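Long-range contacts in serine-threonine phosphatase 2C (Toxoplasma gondii, PDB 2I44), which probably removes phosphate groups from serine and threonine residues of proteins, as a metal-dependent phosphatase of the PP2C family that here carries two calcium ions: residues 37-42 and 67-72; 58-63 and 264-269; 83-88 and 107-112; 115-120 and 138-143; 122-127 and 231-236. One frame throughout, in Å; residues are numbered along the deposited sequence.

Contact 1 (37-42 and 67-72)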
# COMPACT_ATOMS: atom_id res chain seq x y z
N GLU A 37 -5.80 5.21 12.08
CA GLU A 37 -6.11 5.54 10.70
C GLU A 37 -5.51 4.59 9.67
O GLU A 37 -5.58 4.84 8.46
CB GLU A 37 -5.71 6.98 10.41
CG GLU A 37 -6.18 7.93 11.52
CD GLU A 37 -6.15 9.39 11.13
OE1 GLU A 37 -5.18 9.83 10.48
OE2 GLU A 37 -7.11 10.11 11.50
N ASP A 38 -4.92 3.50 10.14
CA ASP A 38 -4.36 2.48 9.26
C ASP A 38 -5.49 1.51 8.94
O ASP A 38 -6.34 1.23 9.79
CB ASP A 38 -3.25 1.69 9.97
CG ASP A 38 -1.87 2.30 9.80
OD1 ASP A 38 -1.75 3.44 9.30
OD2 ASP A 38 -0.89 1.63 10.21
N ARG A 39 -5.51 1.01 7.71
CA ARG A 39 -6.51 0.05 7.27
C ARG A 39 -5.82 -0.99 6.39
O ARG A 39 -4.67 -0.82 5.99
CB ARG A 39 -7.64 0.76 6.51
CG ARG A 39 -8.52 1.64 7.39
CD ARG A 39 -9.29 0.82 8.42
NE ARG A 39 -10.25 1.62 9.18
CZ ARG A 39 -9.93 2.48 10.15
NH1 ARG A 39 -8.67 2.65 10.51
NH2 ARG A 39 -10.88 3.17 10.76
N PHE A 40 -6.52 -2.08 6.09
CA PHE A 40 -5.93 -3.12 5.27
C PHE A 40 -6.99 -4.04 4.68
O PHE A 40 -8.13 -4.11 5.16
CB PHE A 40 -4.93 -3.93 6.09
CG PHE A 40 -5.49 -4.51 7.35
CD1 PHE A 40 -6.31 -5.63 7.32
CD2 PHE A 40 -5.20 -3.93 8.59
CE1 PHE A 40 -6.82 -6.18 8.49
CE2 PHE A 40 -5.71 -4.47 9.76
CZ PHE A 40 -6.52 -5.60 9.71
N THR A 41 -6.60 -4.78 3.65
CA THR A 41 -7.51 -5.67 2.96
C THR A 41 -6.76 -6.88 2.44
O THR A 41 -5.68 -6.76 1.88
CB THR A 41 -8.16 -4.93 1.76
OG1 THR A 41 -8.94 -3.83 2.25
CG2 THR A 41 -9.04 -5.88 0.95
N LEU A 42 -7.32 -8.06 2.67
CA LEU A 42 -6.72 -9.29 2.20
C LEU A 42 -7.80 -10.17 1.58
O LEU A 42 -8.77 -10.52 2.24
CB LEU A 42 -6.03 -10.03 3.36
CG LEU A 42 -5.14 -11.23 2.98
CD1 LEU A 42 -4.26 -11.62 4.15
CD2 LEU A 42 -5.98 -12.40 2.55
N ALA A 67 -10.62 8.27 4.17
CA ALA A 67 -10.05 7.71 2.95
C ALA A 67 -9.61 6.26 3.08
O ALA A 67 -9.95 5.43 2.23
CB ALA A 67 -8.89 8.57 2.46
N SER A 68 -8.86 5.93 4.14
CA SER A 68 -8.40 4.55 4.31
C SER A 68 -9.56 3.60 4.63
O SER A 68 -9.60 2.47 4.13
CB SER A 68 -7.33 4.47 5.41
OG SER A 68 -7.83 4.92 6.66
N GLU A 69 -10.51 4.05 5.45
CA GLU A 69 -11.65 3.21 5.82
C GLU A 69 -12.49 2.79 4.62
O GLU A 69 -12.96 1.65 4.55
CB GLU A 69 -12.52 3.96 6.84
CG GLU A 69 -13.87 3.31 7.14
CD GLU A 69 -13.76 1.88 7.68
OE1 GLU A 69 -12.66 1.44 8.07
OE2 GLU A 69 -14.81 1.21 7.73
N ASN A 70 -12.66 3.70 3.67
CA ASN A 70 -13.44 3.42 2.48
C ASN A 70 -12.68 2.78 1.33
O ASN A 70 -13.11 1.76 0.78
CB ASN A 70 -14.13 4.70 2.01
CG ASN A 70 -15.30 5.09 2.89
OD1 ASN A 70 -16.38 4.53 2.77
ND2 ASN A 70 -15.07 6.03 3.81
N VAL A 71 -11.54 3.37 0.96
CA VAL A 71 -10.77 2.84 -0.16
C VAL A 71 -10.50 1.34 -0.01
O VAL A 71 -10.39 0.63 -1.00
CB VAL A 71 -9.42 3.59 -0.34
CG1 VAL A 71 -8.32 2.95 0.50
CG2 VAL A 71 -9.04 3.63 -1.82
N LYS A 72 -10.41 0.87 1.23
CA LYS A 72 -10.14 -0.54 1.48
C LYS A 72 -11.22 -1.47 0.94
O LYS A 72 -10.95 -2.62 0.63
CB LYS A 72 -9.98 -0.81 2.98
CG LYS A 72 -11.29 -1.08 3.67
CD LYS A 72 -11.13 -1.31 5.14
CE LYS A 72 -12.48 -1.59 5.78
NZ LYS A 72 -12.37 -1.72 7.25

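Contact 2 (58-63 and 264-269). With CA (calcium ion), chain D; CA (calcium ion), chain E.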
# COMPACT_ATOMS: atom_id res chain seq x y z
N VAL A 58 -2.59 -2.57 2.18
CA VAL A 58 -2.47 -1.90 3.46
C VAL A 58 -2.60 -0.41 3.15
O VAL A 58 -2.05 0.08 2.16
CB VAL A 58 -1.10 -2.19 4.12
CG1 VAL A 58 -0.93 -1.35 5.38
CG2 VAL A 58 -1.01 -3.67 4.46
N PHE A 59 -3.31 0.32 4.00
CA PHE A 59 -3.54 1.74 3.75
C PHE A 59 -3.30 2.66 4.94
O PHE A 59 -3.92 2.50 5.99
CB PHE A 59 -4.98 1.92 3.26
CG PHE A 59 -5.40 0.90 2.24
CD1 PHE A 59 -5.05 1.06 0.90
CD2 PHE A 59 -6.11 -0.24 2.62
CE1 PHE A 59 -5.39 0.09 -0.04
CE2 PHE A 59 -6.45 -1.21 1.68
CZ PHE A 59 -6.09 -1.04 0.35
N ASP A 60 -2.39 3.62 4.78
CA ASP A 60 -2.09 4.57 5.85
C ASP A 60 -2.89 5.85 5.63
O ASP A 60 -2.54 6.69 4.80
CB ASP A 60 -0.58 4.90 5.88
CG ASP A 60 -0.18 5.75 7.09
OD1 ASP A 60 -1.07 6.23 7.82
OD2 ASP A 60 1.05 5.93 7.30
N GLY A 61 -3.98 6.00 6.38
CA GLY A 61 -4.80 7.18 6.25
C GLY A 61 -4.24 8.36 7.03
O GLY A 61 -3.43 8.18 7.94
N THR A 62 -4.67 9.56 6.66
CA THR A 62 -4.25 10.78 7.34
C THR A 62 -5.37 11.81 7.19
O THR A 62 -6.08 11.84 6.18
CB THR A 62 -2.94 11.33 6.75
OG1 THR A 62 -2.59 12.54 7.42
CG2 THR A 62 -3.08 11.61 5.28
N VAL A 63 -5.51 12.67 8.20
CA VAL A 63 -6.56 13.69 8.26
C VAL A 63 -7.88 12.93 8.36
O VAL A 63 -8.75 13.03 7.50
CB VAL A 63 -6.59 14.59 7.00
CG1 VAL A 63 -7.55 15.75 7.22
CG2 VAL A 63 -5.19 15.13 6.68
N ALA A 264 3.52 -2.94 4.79
CA ALA A 264 3.39 -2.20 6.03
C ALA A 264 3.39 -0.68 5.86
O ALA A 264 3.85 -0.15 4.85
CB ALA A 264 4.52 -2.61 6.98
N THR A 265 2.86 0.01 6.86
CA THR A 265 2.81 1.47 6.83
C THR A 265 4.14 2.02 7.36
O THR A 265 4.97 1.26 7.88
CB THR A 265 1.66 2.01 7.71
OG1 THR A 265 1.80 1.52 9.04
CG2 THR A 265 0.33 1.55 7.15
N ASP A 266 4.33 3.33 7.22
CA ASP A 266 5.57 3.96 7.68
C ASP A 266 5.69 3.85 9.19
O ASP A 266 6.75 4.10 9.76
CB ASP A 266 5.65 5.43 7.23
CG ASP A 266 4.55 6.31 7.81
OD1 ASP A 266 3.70 5.82 8.58
OD2 ASP A 266 4.53 7.51 7.47
N GLY A 267 4.60 3.45 9.83
CA GLY A 267 4.61 3.27 11.28
C GLY A 267 5.64 2.20 11.61
O GLY A 267 6.17 2.14 12.73
N LEU A 268 5.92 1.34 10.63
CA LEU A 268 6.91 0.29 10.79
C LEU A 268 8.25 0.69 10.16
O LEU A 268 9.31 0.55 10.78
CB LEU A 268 6.45 -1.02 10.12
CG LEU A 268 7.58 -2.05 9.98
CD1 LEU A 268 8.00 -2.54 11.37
CD2 LEU A 268 7.14 -3.22 9.13
N TRP A 269 8.20 1.20 8.93
CA TRP A 269 9.41 1.56 8.20
C TRP A 269 10.20 2.76 8.71
O TRP A 269 11.40 2.83 8.50
CB TRP A 269 9.05 1.75 6.72
CG TRP A 269 8.37 0.54 6.15
CD1 TRP A 269 7.18 0.51 5.47
CD2 TRP A 269 8.84 -0.81 6.19
NE1 TRP A 269 6.89 -0.78 5.09
CE2 TRP A 269 7.89 -1.61 5.52
CE3 TRP A 269 9.98 -1.43 6.74
CZ2 TRP A 269 8.04 -3.00 5.37
CZ3 TRP A 269 10.13 -2.81 6.59
CH2 TRP A 269 9.17 -3.58 5.91
CA CA D . 1.64 6.58 9.34
CA CA E . -1.65 7.86 9.19
O HOH W 1 2.76 5.02 5.47
O HOH W 2 2.23 8.15 8.38
O HOH W 3 0.97 4.44 9.91
O HOH W 4 0.06 7.52 10.35
O HOH W 5 -0.27 9.38 8.11
O HOH W 6 -2.82 9.02 10.76

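Contact 3 (83-88 and 107-112)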
# COMPACT_ATOMS: atom_id res chain seq x y z
N PRO A 83 -11.82 -4.25 -17.28
CA PRO A 83 -11.86 -5.04 -18.51
C PRO A 83 -10.52 -5.75 -18.64
O PRO A 83 -10.43 -6.84 -19.21
CB PRO A 83 -12.07 -3.98 -19.59
CG PRO A 83 -12.93 -2.97 -18.87
CD PRO A 83 -12.22 -2.85 -17.53
N ALA A 84 -9.49 -5.12 -18.09
CA ALA A 84 -8.14 -5.66 -18.12
C ALA A 84 -8.10 -6.93 -17.27
O ALA A 84 -7.40 -7.89 -17.60
CB ALA A 84 -7.15 -4.63 -17.57
N TRP A 85 -8.85 -6.93 -16.18
CA TRP A 85 -8.90 -8.09 -15.31
C TRP A 85 -9.76 -9.19 -15.92
O TRP A 85 -9.51 -10.37 -15.71
CB TRP A 85 -9.44 -7.71 -13.92
CG TRP A 85 -9.41 -8.86 -12.97
CD1 TRP A 85 -10.46 -9.63 -12.58
CD2 TRP A 85 -8.25 -9.40 -12.31
NE1 TRP A 85 -10.04 -10.62 -11.72
CE2 TRP A 85 -8.69 -10.50 -11.54
CE3 TRP A 85 -6.89 -9.06 -12.30
CZ2 TRP A 85 -7.82 -11.27 -10.76
CZ3 TRP A 85 -6.02 -9.83 -11.53
CH2 TRP A 85 -6.49 -10.92 -10.77
N GLN A 86 -10.78 -8.79 -16.68
CA GLN A 86 -11.64 -9.76 -17.34
C GLN A 86 -10.77 -10.55 -18.29
O GLN A 86 -10.94 -11.76 -18.43
CB GLN A 86 -12.75 -9.05 -18.12
CG GLN A 86 -13.54 -8.04 -17.28
CD GLN A 86 -14.61 -7.31 -18.08
OE1 GLN A 86 -14.62 -7.35 -19.31
NE2 GLN A 86 -15.50 -6.62 -17.38
N GLU A 87 -9.82 -9.87 -18.93
CA GLU A 87 -8.91 -10.54 -19.85
C GLU A 87 -7.95 -11.42 -19.07
O GLU A 87 -7.43 -12.40 -19.60
CB GLU A 87 -8.13 -9.52 -20.69
CG GLU A 87 -8.99 -8.43 -21.30
CD GLU A 87 -8.37 -7.80 -22.54
OE1 GLU A 87 -7.12 -7.74 -22.64
OE2 GLU A 87 -9.15 -7.37 -23.42
N VAL A 88 -7.69 -11.07 -17.81
CA VAL A 88 -6.80 -11.90 -17.00
C VAL A 88 -7.55 -13.18 -16.65
O VAL A 88 -6.99 -14.27 -16.68
CB VAL A 88 -6.38 -11.19 -15.69
CG1 VAL A 88 -5.75 -12.20 -14.74
CG2 VAL A 88 -5.39 -10.09 -15.99
N GLN A 107 1.76 -7.77 -18.36
CA GLN A 107 1.20 -6.49 -18.80
C GLN A 107 -0.29 -6.38 -18.52
O GLN A 107 -0.81 -5.28 -18.32
CB GLN A 107 1.48 -6.24 -20.29
CG GLN A 107 2.92 -5.81 -20.59
CD GLN A 107 3.44 -4.76 -19.60
OE1 GLN A 107 4.32 -5.04 -18.78
NE2 GLN A 107 2.88 -3.55 -19.67
N LEU A 108 -0.99 -7.51 -18.53
CA LEU A 108 -2.42 -7.50 -18.24
C LEU A 108 -2.61 -7.15 -16.77
O LEU A 108 -3.51 -6.40 -16.40
CB LEU A 108 -3.05 -8.85 -18.56
CG LEU A 108 -3.21 -9.21 -20.04
CD1 LEU A 108 -3.77 -10.63 -20.17
CD2 LEU A 108 -4.15 -8.21 -20.72
N LEU A 109 -1.75 -7.70 -15.92
CA LEU A 109 -1.81 -7.44 -14.48
C LEU A 109 -1.45 -5.98 -14.20
O LEU A 109 -2.07 -5.34 -13.37
CB LEU A 109 -0.86 -8.36 -13.72
CG LEU A 109 -1.19 -9.85 -13.70
CD1 LEU A 109 -0.09 -10.62 -12.96
CD2 LEU A 109 -2.54 -10.06 -13.02
N ASP A 110 -0.44 -5.48 -14.90
CA ASP A 110 0.00 -4.10 -14.73
C ASP A 110 -1.18 -3.18 -15.03
O ASP A 110 -1.56 -2.34 -14.20
CB ASP A 110 1.17 -3.80 -15.70
CG ASP A 110 1.57 -2.33 -15.71
OD1 ASP A 110 0.74 -1.49 -16.12
OD2 ASP A 110 2.72 -2.01 -15.33
N GLN A 111 -1.76 -3.36 -16.21
CA GLN A 111 -2.89 -2.54 -16.64
C GLN A 111 -4.08 -2.63 -15.69
O GLN A 111 -4.75 -1.62 -15.43
CB GLN A 111 -3.32 -2.96 -18.05
CG GLN A 111 -4.46 -2.14 -18.61
CD GLN A 111 -4.09 -0.68 -18.79
OE1 GLN A 111 -3.12 -0.36 -19.47
NE2 GLN A 111 -4.87 0.21 -18.17
N ALA A 112 -4.37 -3.82 -15.17
CA ALA A 112 -5.50 -3.99 -14.26
C ALA A 112 -5.27 -3.23 -12.95
O ALA A 112 -6.19 -2.61 -12.41
CB ALA A 112 -5.72 -5.47 -13.97

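Contact 4 (115-120 and 138-143)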
# COMPACT_ATOMS: atom_id res chain seq x y z
N ASP A 115 -5.78 0.39 -13.59
CA ASP A 115 -7.21 0.69 -13.67
C ASP A 115 -7.83 0.72 -12.28
O ASP A 115 -8.66 1.58 -11.98
CB ASP A 115 -7.94 -0.37 -14.50
CG ASP A 115 -7.70 -0.21 -15.99
OD1 ASP A 115 -6.97 0.73 -16.37
OD2 ASP A 115 -8.24 -1.01 -16.78
N MSE A 116 -7.43 -0.22 -11.44
CA MSE A 116 -7.94 -0.29 -10.08
C MSE A 116 -7.68 1.00 -9.31
O MSE A 116 -8.60 1.58 -8.71
CB MSE A 116 -7.28 -1.46 -9.33
CG MSE A 116 -7.65 -1.53 -7.85
SE MSE A 116 -6.65 -2.90 -6.87
CE MSE A 116 -5.07 -1.88 -6.46
N TYR A 117 -6.44 1.46 -9.33
CA TYR A 117 -6.06 2.67 -8.62
C TYR A 117 -6.87 3.88 -9.06
O TYR A 117 -7.51 4.54 -8.25
CB TYR A 117 -4.57 2.94 -8.80
CG TYR A 117 -3.73 2.30 -7.71
CD1 TYR A 117 -3.56 2.92 -6.47
CD2 TYR A 117 -3.17 1.03 -7.90
CE1 TYR A 117 -2.84 2.30 -5.45
CE2 TYR A 117 -2.46 0.40 -6.87
CZ TYR A 117 -2.30 1.04 -5.65
OH TYR A 117 -1.58 0.43 -4.65
N LYS A 118 -6.85 4.17 -10.36
CA LYS A 118 -7.56 5.32 -10.88
C LYS A 118 -9.07 5.25 -10.69
O LYS A 118 -9.70 6.25 -10.36
CB LYS A 118 -7.21 5.52 -12.36
CG LYS A 118 -5.76 5.93 -12.57
CD LYS A 118 -5.34 5.82 -14.02
CE LYS A 118 -3.90 6.24 -14.22
NZ LYS A 118 -3.37 5.79 -15.53
N ASN A 119 -9.66 4.07 -10.89
CA ASN A 119 -11.11 3.93 -10.72
C ASN A 119 -11.51 3.97 -9.26
O ASN A 119 -12.54 4.54 -8.90
CB ASN A 119 -11.60 2.64 -11.38
CG ASN A 119 -11.49 2.69 -12.89
OD1 ASN A 119 -11.58 3.76 -13.50
ND2 ASN A 119 -11.32 1.53 -13.52
N ALA A 120 -10.69 3.36 -8.40
CA ALA A 120 -11.00 3.37 -6.98
C ALA A 120 -10.86 4.79 -6.45
O ALA A 120 -11.60 5.20 -5.56
CB ALA A 120 -10.06 2.44 -6.24
N SER A 138 -5.05 8.87 1.91
CA SER A 138 -4.47 7.60 2.33
C SER A 138 -3.39 7.13 1.36
O SER A 138 -3.48 7.34 0.14
CB SER A 138 -5.56 6.52 2.44
OG SER A 138 -5.02 5.26 2.84
N THR A 139 -2.35 6.52 1.90
CA THR A 139 -1.30 5.97 1.06
C THR A 139 -1.85 4.60 0.69
O THR A 139 -2.93 4.20 1.14
CB THR A 139 -0.01 5.68 1.82
OG1 THR A 139 -0.28 4.63 2.77
CG2 THR A 139 0.50 6.91 2.54
N SER A 140 -1.09 3.88 -0.12
CA SER A 140 -1.47 2.55 -0.52
C SER A 140 -0.30 1.73 -1.04
O SER A 140 0.54 2.23 -1.78
CB SER A 140 -2.57 2.60 -1.59
OG SER A 140 -2.80 1.32 -2.15
N VAL A 141 -0.24 0.48 -0.60
CA VAL A 141 0.73 -0.49 -1.09
C VAL A 141 -0.15 -1.70 -1.32
O VAL A 141 -0.82 -2.17 -0.39
CB VAL A 141 1.82 -0.89 -0.07
CG1 VAL A 141 2.87 0.18 0.00
CG2 VAL A 141 1.20 -1.18 1.28
N THR A 142 -0.20 -2.18 -2.55
CA THR A 142 -1.02 -3.34 -2.87
C THR A 142 -0.20 -4.37 -3.61
O THR A 142 0.82 -4.06 -4.22
CB THR A 142 -2.23 -2.95 -3.74
OG1 THR A 142 -1.78 -2.35 -4.96
CG2 THR A 142 -3.16 -2.00 -2.99
N ALA A 143 -0.64 -5.62 -3.54
CA ALA A 143 0.04 -6.72 -4.21
C ALA A 143 -1.01 -7.68 -4.74
O ALA A 143 -1.90 -8.11 -4.01
CB ALA A 143 0.97 -7.45 -3.24

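Contact 5 (122-127 and 231-236)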
# COMPACT_ATOMS: atom_id res chain seq x y z
N ASN A 122 -11.33 7.63 -8.22
CA ASN A 122 -12.42 8.46 -8.73
C ASN A 122 -13.65 8.26 -7.86
O ASN A 122 -14.30 9.22 -7.47
CB ASN A 122 -12.76 8.11 -10.19
CG ASN A 122 -11.66 8.50 -11.15
OD1 ASN A 122 -10.86 9.40 -10.87
ND2 ASN A 122 -11.62 7.84 -12.31
N GLU A 123 -13.94 7.00 -7.53
CA GLU A 123 -15.09 6.70 -6.71
C GLU A 123 -14.93 7.26 -5.30
O GLU A 123 -15.88 7.80 -4.72
CB GLU A 123 -15.31 5.18 -6.64
CG GLU A 123 -16.69 4.80 -6.13
CD GLU A 123 -16.82 3.32 -5.86
OE1 GLU A 123 -16.10 2.54 -6.52
OE2 GLU A 123 -17.65 2.94 -5.01
N LEU A 124 -13.73 7.13 -4.74
CA LEU A 124 -13.47 7.65 -3.41
C LEU A 124 -13.64 9.18 -3.38
O LEU A 124 -14.31 9.72 -2.50
CB LEU A 124 -12.05 7.28 -2.96
CG LEU A 124 -11.63 7.78 -1.57
CD1 LEU A 124 -12.53 7.15 -0.51
CD2 LEU A 124 -10.17 7.43 -1.30
N VAL A 125 -13.03 9.86 -4.34
CA VAL A 125 -13.10 11.32 -4.41
C VAL A 125 -14.53 11.83 -4.54
O VAL A 125 -14.87 12.88 -3.99
CB VAL A 125 -12.24 11.87 -5.59
CG1 VAL A 125 -12.47 13.36 -5.76
CG2 VAL A 125 -10.75 11.60 -5.32
N LYS A 126 -15.37 11.11 -5.27
CA LYS A 126 -16.77 11.50 -5.41
C LYS A 126 -17.45 11.36 -4.05
O LYS A 126 -18.36 12.12 -3.72
CB LYS A 126 -17.48 10.62 -6.44
CG LYS A 126 -17.03 10.87 -7.87
CD LYS A 126 -17.68 9.88 -8.82
CE LYS A 126 -17.04 9.95 -10.20
NZ LYS A 126 -17.57 8.87 -11.08
N MSE A 127 -17.02 10.38 -3.27
CA MSE A 127 -17.59 10.18 -1.95
C MSE A 127 -17.14 11.34 -1.07
O MSE A 127 -17.92 11.87 -0.27
CB MSE A 127 -17.11 8.87 -1.33
CG MSE A 127 -17.64 7.62 -2.01
SE MSE A 127 -17.00 6.02 -1.11
CE MSE A 127 -18.07 6.16 0.51
N ARG A 231 1.56 11.35 -3.84
CA ARG A 231 0.58 10.52 -4.53
C ARG A 231 -0.25 9.83 -3.47
O ARG A 231 0.28 9.43 -2.43
CB ARG A 231 1.27 9.49 -5.44
CG ARG A 231 2.19 10.13 -6.48
CD ARG A 231 2.51 9.17 -7.61
NE ARG A 231 3.62 9.65 -8.43
CZ ARG A 231 4.07 9.03 -9.52
NH1 ARG A 231 3.50 7.90 -9.91
NH2 ARG A 231 5.11 9.52 -10.19
N ALA A 232 -1.55 9.72 -3.70
CA ALA A 232 -2.42 9.10 -2.72
C ALA A 232 -3.87 9.00 -3.15
O ALA A 232 -4.29 9.57 -4.17
CB ALA A 232 -2.35 9.90 -1.43
N PHE A 233 -4.63 8.24 -2.37
CA PHE A 233 -6.06 8.10 -2.60
C PHE A 233 -6.67 9.27 -1.82
O PHE A 233 -6.17 9.64 -0.76
CB PHE A 233 -6.60 6.81 -1.99
CG PHE A 233 -6.41 5.60 -2.85
CD1 PHE A 233 -6.94 5.55 -4.13
CD2 PHE A 233 -5.74 4.48 -2.35
CE1 PHE A 233 -6.82 4.41 -4.90
CE2 PHE A 233 -5.62 3.33 -3.12
CZ PHE A 233 -6.16 3.29 -4.40
N GLY A 234 -7.74 9.86 -2.34
CA GLY A 234 -8.36 10.96 -1.62
C GLY A 234 -7.68 12.30 -1.81
O GLY A 234 -7.24 12.62 -2.92
N GLY A 235 -7.59 13.10 -0.75
CA GLY A 235 -6.98 14.40 -0.88
C GLY A 235 -7.74 15.23 -1.91
O GLY A 235 -7.13 15.90 -2.75
N LYS A 236 -9.06 15.20 -1.83
CA LYS A 236 -9.91 15.94 -2.77
C LYS A 236 -9.39 17.33 -3.13
O LYS A 236 -9.18 17.64 -4.30
CB LYS A 236 -11.34 16.07 -2.23
CG LYS A 236 -12.29 16.83 -3.17
CD LYS A 236 -13.75 16.74 -2.70
CE LYS A 236 -14.01 17.52 -1.41
NZ LYS A 236 -13.96 18.99 -1.60

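Contact 1 (37-42 and 67-72)
Arg39 and Glu69 form the salt bridge of this contact: Arg39 NE donates to Glu69 OE1 over 2.7 Å with an N-H...O angle of 162°. The acceptor lies at the edge of the guanidinium, in its plane, and is met nearly along its own C-O axis, while the carboxylate plane is turned 67° from the guanidinium. The bend of the arginine chain at chi2 folds it back, and Arg39 NH1 donates to Asp38 O at 2.8 Å, so the group is held from two edges. Lys72 NZ adds a weak bond of 3.3 Å to Glu69 OE1; this shared carboxylate oxygen probably offsets the closeness of the two cations. Toward the calcium site, Ser68 OG donates to Glu37 O at 2.9 Å, approaching from above the carbonyl plane. Outward from these bonds, Arg39 CG packs on Ser68 OG at 3.4 Å, and Lys72 CD passes Phe40 O. Thr41 points at the last turn of 67-72, near Lys72 CB. The segment axes are 7.5 Å from each other at their closest. This is helix-on-sheet packing on one outer face of the PP2C beta-sandwich: helix 66-80 lies over the sheet, nearly parallel (7°) to strand 38-43 and also covering Phe59 of strand 53-62.

Contact 2 (58-63 and 264-269)
Thr265 lays its methyl CG2 against Val58 CG1, at 3.6 Å, and against Asp60 CB, at 3.7 Å, an apolar contact next to the two-metal centre of the PP2C fold. The two sheets of the beta-sandwich meet here, strand 53-62 from one and the end of strand 258-264 from the other. Thr265 OG1, set between its backbone N and carbonyl carbon (chi1 57°), turns away from the methyl contact and hydrogen-bonds Asp38 OD2. Asp60 bridges the metals: OD1 binds the chain E calcium at 2.2 Å and OD2 the chain D calcium, with Gly61 O completing part of the chain E shell. Asp266 OD1 joins Asp60 OD2 on the chain D ion, which Asp311 also binds. These two oxygens are 2.9 Å apart, a closeness the shared cation makes tolerable, and the carboxylate planes stand 74° to each other. Water 4 lies between the ions, 2.1 Å from each calcium. Water 1 accepts from Asp266 N at 2.9 Å and lies 2.7 Å from Asp60 OD2.

Contact 3 (83-88 and 107-112)
The indole of Trp85 presents its edge to Ala112, whose CB lies near the ring plane at 4.1 Å from Trp85 CE3. Over one face sits Val88 CG1 of the same helix, displaced from the ring centre, and Leu109 CD2 comes in obliquely to reach Trp85 CZ3 at 3.8 Å. Trp85 CG stands anti to the backbone N (chi1 -176°), which swings the six-membered ring toward the neighbouring helix although the side chain starts out alongside it. The valine divides its branches: CG1 covers the indole, while CG2 slides past Leu108, 3.7 Å from its CB, and touches Leu109 CD2, the two side chains at about a right angle. Toward the start of helix 83-92 two small residues let the backbones close in, with Ala84 CB and Ala112 CB 4.0 Å apart and Gln111 CG lying against the same Ala84 methyl. Farther out, Leu108 crosses Glu87 at about a right angle, its CD2 being 3.6 Å from Glu87 OE1. The helix axes approach to 8.3 Å and cross at -151°, their directions roughly opposed. Leu79 of helix 66-80 also covers Trp85 and Ala112. The arrangement is an apolar antiparallel helix pair, in which helix 83-92 packs on the long helix 98-130 well away from the metal site.

Contact 4 (115-120 and 138-143)
A helix of the outer layer meets the sheet beneath it here, helix 98-130 reaching strand 137-146 through Tyr117. The tyrosine hydroxyl lies between two side chains of the strand: Tyr117 OH and Thr142 OG1 are hydrogen-bonded at 2.8 Å, and Tyr117 OH and Ser140 OG at 2.9 Å. Thr142 OG1 approaches at the ring edge, near the plane and on the CE2 side, while Ser140 OG lies obliquely by CE1, so two bonds hold the phenol oxygen in a buried setting. The residues of the strand bearing the two hydroxyls are two apart and point to the same face. In the alpha-beta-beta-alpha sandwich of PP2C phosphatases this is the face of a central sheet that is covered by helices, and the polar link spans segment axes whose closest approach is 11.7 Å. Thr142 OG1 sits between its own backbone N and carbonyl carbon (chi1 59°), a placement that directs it to the tyrosine; it also makes a weak hydrogen bond to Gly153 O. Next to it, the selenomethionine Met116 comes tip to tip with Thr142, its CE methyl 3.6 Å from Thr142 OG1 and 4.0 Å from Thr142 CG2. The ring of Phe233 meets Tyr117 with nearly parallel planes, and Val75 and Leu79 of helix 66-80 touch Met116.

Contact 5 (122-127 and 231-236)
Leu124 carries the first shell with a single branch: its CD2 methyl lies 3.7 Å from Phe233 CB and 3.6 Å from Gly234 N. The leucine and phenylalanine side chains cross at about a right angle, and the methyl meets the base of the aromatic residue, approaching the ring only obliquely. With CG anti to the backbone N (chi1 179°), Leu124 projects toward the short strand 233-234. Beside it, Val125 contributes broad but longer contacts; its CG2 is 4.4 Å from Gly234 O, and its CG1 is 4.3 Å from Lys236 CG. The aliphatic part of that lysine also runs past the helix backbone, Lys236 CD lying 4.2 Å from Val125 O, before its amino group goes on to a salt bridge with Asp134. Gly234 has a positive phi (81°) with psi at -141°, backbone angles poorly accessible to residues with a CB. Its amide, lying against the leucine methyl, is satisfied by Asp121 OD1 of helix 98-130, and Gly234 O accepts from Lys239 NZ. Strand 233-234 is in turn held in the sheet by the backbone pairing of Phe233 with Ser138. Between the two segments the chemistry is therefore apolar and van der Waals in kind, while a polar link between helix and strand is made by Asp121, just before 122-127, to Gly234 N.

How the contacts relate
From the N terminus, contact 1 closes the first loop, setting helix 66-80 along strand 38-43. Contact 2 opens within that loop at 58-63 and closes only at 264-269, so the two cross; it ties the two sheets together at the calcium ions. Contacts 3, 4 and 5 all fall within its long span. Contact 3 pairs two helices and ends before contact 4 begins, both drawing on helix 98-130. Contact 4 joins that helix to strand 137-146; contact 5 starts from it before contact 4 has closed, crossing contact 4, and joins it to strand 233-234. Strands 38-43, 53-62, 137-146 and 233-234 are successive neighbours in one sheet, so contacts 1, 2, 4 and 5 share it, whereas contact 3 remains in the helical layer.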